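Mandelate racemase/muconate lactonizing enzyme (Jannaschia sp., PDB 4J3Z) belongs to the enolase superfamily and probably catalyses a reaction, perhaps an isomerisation, that begins with abstraction of a proton alpha to a substrate carboxylate. Local coordinates at residues Asn123-Ala128 against Phe356-Asp361. Sequence-based numbering, arbitrary orientation.
Sequences NDRIRA and FVAAPD
R125 lays its guanidinium flat on one face of the F356 ring: the two planes differ by only 19°, and CZ stands 4.1 Å from the ring centroid of F356. Because CZ lies 32° off the ring normal, this is an off-centre cation-pi stack, with NH1 displaced toward the ring's rim. A bend at chi3 folds the arginine chain back over F356, whose CB also supports the guanidinium from beneath. R127 reaches the same ring with its aliphatic stem, CB of R127 lying 3.8 Å from CE2 of F356, while its charged end runs on to a salt bridge with D205. Replacing F356 by an alanine would probably leave the R125 guanidinium without its aromatic platform, free to swing into solvent, and uncover the stem of R127.

Beneath these side chains the strands run antiparallel. I126 and V357 form a hydrogen-bonded pair, with V357 N to I126 O at 2.8 Å and a reciprocal bond from I126 N to V357 O. One further bond, nearly straight at 177°, joins A359 N to D124 O at 3.0 Å and prolongs the ladder past the end of strand 356-358.

Packing is close on the face carrying I126 and V357, both buried: V357 CG2 lies 4.1 Å from A128 CB, I126 rests on V326 and V334, and V357 on W318 and P350. By contrast, R125 and A358 sit exposed on the other face, where CG of R125 passes beside A358. In the enolase-superfamily C-terminal beta/alpha barrel, 125-131 is a parallel strand between 164-167 and 334-336; the short 356-358 is an antiparallel addition to it, with helix 315-327 against the buried face.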
ATOM      1  N   ASN D 123      23.855  28.848   8.836  1.00 33.33           N
ATOM      2  CA  ASN D 123      24.095  28.829  10.266  1.00 33.10           C
ATOM      3  C   ASN D 123      25.386  29.564  10.625  1.00 33.57           C
ATOM      4  O   ASN D 123      26.468  29.175  10.181  1.00 31.90           O
ATOM      5  CB  ASN D 123      24.116  27.385  10.764  1.00 31.19           C
ATOM      6  CG  ASN D 123      22.826  26.648  10.454  1.00 31.17           C
ATOM      7  OD1 ASN D 123      21.761  27.021  10.945  1.00 33.35           O
ATOM      8  ND2 ASN D 123      22.912  25.600   9.632  1.00 29.03           N
ATOM      9  N   ASP D 124      25.249  30.640  11.406  1.00 35.33           N
ATOM     10  CA  ASP D 124      26.396  31.421  11.898  1.00 36.23           C
ATOM     11  C   ASP D 124      27.266  30.572  12.814  1.00 34.01           C
ATOM     12  O   ASP D 124      28.489  30.618  12.761  1.00 34.12           O
ATOM     13  CB  ASP D 124      25.922  32.666  12.653  1.00 37.23           C
ATOM     14  CG  ASP D 124      25.833  33.895  11.768  1.00 41.21           C
ATOM     15  OD1 ASP D 124      25.802  33.743  10.526  1.00 41.07           O
ATOM     16  OD2 ASP D 124      25.797  35.023  12.321  1.00 42.59           O
ATOM     17  N   ARG D 125      26.596  29.817  13.670  1.00 33.02           N
ATOM     18  CA  ARG D 125      27.228  28.864  14.557  1.00 32.20           C
ATOM     19  C   ARG D 125      26.484  27.544  14.383  1.00 29.99           C
ATOM     20  O   ARG D 125      25.285  27.528  14.078  1.00 28.27           O
ATOM     21  CB  ARG D 125      27.140  29.326  16.020  1.00 31.48           C
ATOM     22  CG  ARG D 125      28.193  30.344  16.453  1.00 31.75           C
ATOM     23  CD  ARG D 125      28.365  30.367  17.979  1.00 31.01           C
ATOM     24  NE  ARG D 125      27.079  30.247  18.665  1.00 32.12           N
ATOM     25  CZ  ARG D 125      26.910  29.868  19.930  1.00 34.35           C
ATOM     26  NH1 ARG D 125      25.680  29.786  20.426  1.00 34.76           N
ATOM     27  NH2 ARG D 125      27.954  29.568  20.705  1.00 34.06           N
ATOM     28  N   ILE D 126      27.203  26.449  14.607  1.00 29.02           N
ATOM     29  CA  ILE D 126      26.690  25.104  14.378  1.00 27.00           C
ATOM     30  C   ILE D 126      26.700  24.295  15.668  1.00 25.56           C
ATOM     31  O   ILE D 126      27.705  24.274  16.391  1.00 25.15           O
ATOM     32  CB  ILE D 126      27.478  24.426  13.228  1.00 26.68           C
ATOM     33  CG1 ILE D 126      26.739  24.621  11.904  1.00 26.53           C
ATOM     34  CG2 ILE D 126      27.739  22.954  13.483  1.00 26.96           C
ATOM     35  CD1 ILE D 126      27.028  25.942  11.234  1.00 26.85           C
ATOM     36  N   ARG D 127      25.569  23.652  15.957  1.00 24.69           N
ATOM     37  CA  ARG D 127      25.401  22.886  17.187  1.00 23.91           C
ATOM     38  C   ARG D 127      26.238  21.628  17.118  1.00 24.73           C
ATOM     39  O   ARG D 127      26.304  20.976  16.067  1.00 26.87           O
ATOM     40  CB  ARG D 127      23.931  22.548  17.432  1.00 24.07           C
ATOM     41  CG  ARG D 127      23.626  22.070  18.848  1.00 24.44           C
ATOM     42  CD  ARG D 127      22.135  21.867  19.045  1.00 24.68           C
ATOM     43  NE  ARG D 127      21.836  20.871  20.067  1.00 24.39           N
ATOM     44  CZ  ARG D 127      20.666  20.249  20.180  1.00 25.12           C
ATOM     45  NH1 ARG D 127      19.682  20.516  19.325  1.00 24.84           N
ATOM     46  NH2 ARG D 127      20.481  19.351  21.144  1.00 25.64           N
ATOM     47  N   ALA D 128      26.894  21.307  18.231  1.00 23.75           N
ATOM     48  CA  ALA D 128      27.829  20.187  18.304  1.00 23.13           C
ATOM     49  C   ALA D 128      27.559  19.289  19.506  1.00 24.01           C
ATOM     50  O   ALA D 128      27.127  19.759  20.565  1.00 23.35           O
ATOM     51  CB  ALA D 128      29.257  20.711  18.358  1.00 22.35           C
ATOM     52  N   PHE D 356      29.241  24.884  20.626  1.00 27.26           N
ATOM     53  CA  PHE D 356      28.973  25.282  19.243  1.00 27.33           C
ATOM     54  C   PHE D 356      30.265  25.530  18.466  1.00 29.34           C
ATOM     55  O   PHE D 356      31.304  25.866  19.048  1.00 30.75           O
ATOM     56  CB  PHE D 356      28.103  26.556  19.193  1.00 25.83           C
ATOM     57  CG  PHE D 356      26.645  26.327  19.521  1.00 23.64           C
ATOM     58  CD1 PHE D 356      26.214  26.221  20.845  1.00 24.12           C
ATOM     59  CD2 PHE D 356      25.703  26.233  18.511  1.00 22.70           C
ATOM     60  CE1 PHE D 356      24.872  26.008  21.151  1.00 23.50           C
ATOM     61  CE2 PHE D 356      24.356  26.027  18.803  1.00 22.85           C
ATOM     62  CZ  PHE D 356      23.937  25.919  20.122  1.00 22.81           C
ATOM     63  N   VAL D 357      30.188  25.355  17.149  1.00 29.39           N
ATOM     64  CA  VAL D 357      31.272  25.701  16.238  1.00 29.02           C
ATOM     65  C   VAL D 357      30.795  26.875  15.408  1.00 29.42           C
ATOM     66  O   VAL D 357      29.644  26.893  14.978  1.00 29.85           O
ATOM     67  CB  VAL D 357      31.605  24.546  15.264  1.00 27.78           C
ATOM     68  CG1 VAL D 357      32.998  24.729  14.671  1.00 27.31           C
ATOM     69  CG2 VAL D 357      31.478  23.197  15.948  1.00 25.34           C
ATOM     70  N   ALA D 358      31.668  27.853  15.187  1.00 30.31           N
ATOM     71  CA  ALA D 358      31.325  29.011  14.363  1.00 30.22           C
ATOM     72  C   ALA D 358      31.806  28.752  12.951  1.00 31.54           C
ATOM     73  O   ALA D 358      32.853  28.124  12.753  1.00 31.73           O
ATOM     74  CB  ALA D 358      31.958  30.278  14.924  1.00 29.85           C
ATOM     75  N   ALA D 359      31.042  29.232  11.973  1.00 32.16           N
ATOM     76  CA  ALA D 359      31.414  29.128  10.564  1.00 32.76           C
ATOM     77  C   ALA D 359      32.827  29.671  10.324  1.00 33.52           C
ATOM     78  O   ALA D 359      33.095  30.835  10.626  1.00 34.74           O
ATOM     79  CB  ALA D 359      30.402  29.858   9.697  1.00 32.92           C
ATOM     80  N   PRO D 360      33.736  28.822   9.797  1.00 33.30           N
ATOM     81  CA  PRO D 360      35.139  29.204   9.560  1.00 33.09           C
ATOM     82  C   PRO D 360      35.312  30.367   8.565  1.00 34.58           C
ATOM     83  O   PRO D 360      34.392  30.683   7.796  1.00 35.07           O
ATOM     84  CB  PRO D 360      35.775  27.914   9.021  1.00 32.66           C
ATOM     85  CG  PRO D 360      34.875  26.815   9.488  1.00 32.31           C
ATOM     86  CD  PRO D 360      33.495  27.404   9.465  1.00 32.87           C
ATOM     87  N   ASP D 361      36.495  30.975   8.598  1.00 34.07           N
ATOM     88  CA  ASP D 361      36.770  32.265   7.964  1.00 34.30           C
ATOM     89  C   ASP D 361      37.756  32.202   6.801  1.00 31.81           C
ATOM     90  O   ASP D 361      37.886  33.167   6.034  1.00 30.41           O
ATOM     91  CB  ASP D 361      37.352  33.220   9.010  1.00 35.19           C
ATOM     92  CG  ASP D 361      36.367  34.269   9.473  1.00 37.55           C
ATOM     93  OD1 ASP D 361      35.332  34.464   8.804  1.00 37.43           O
ATOM     94  OD2 ASP D 361      36.645  34.916  10.510  1.00 39.55           O
TER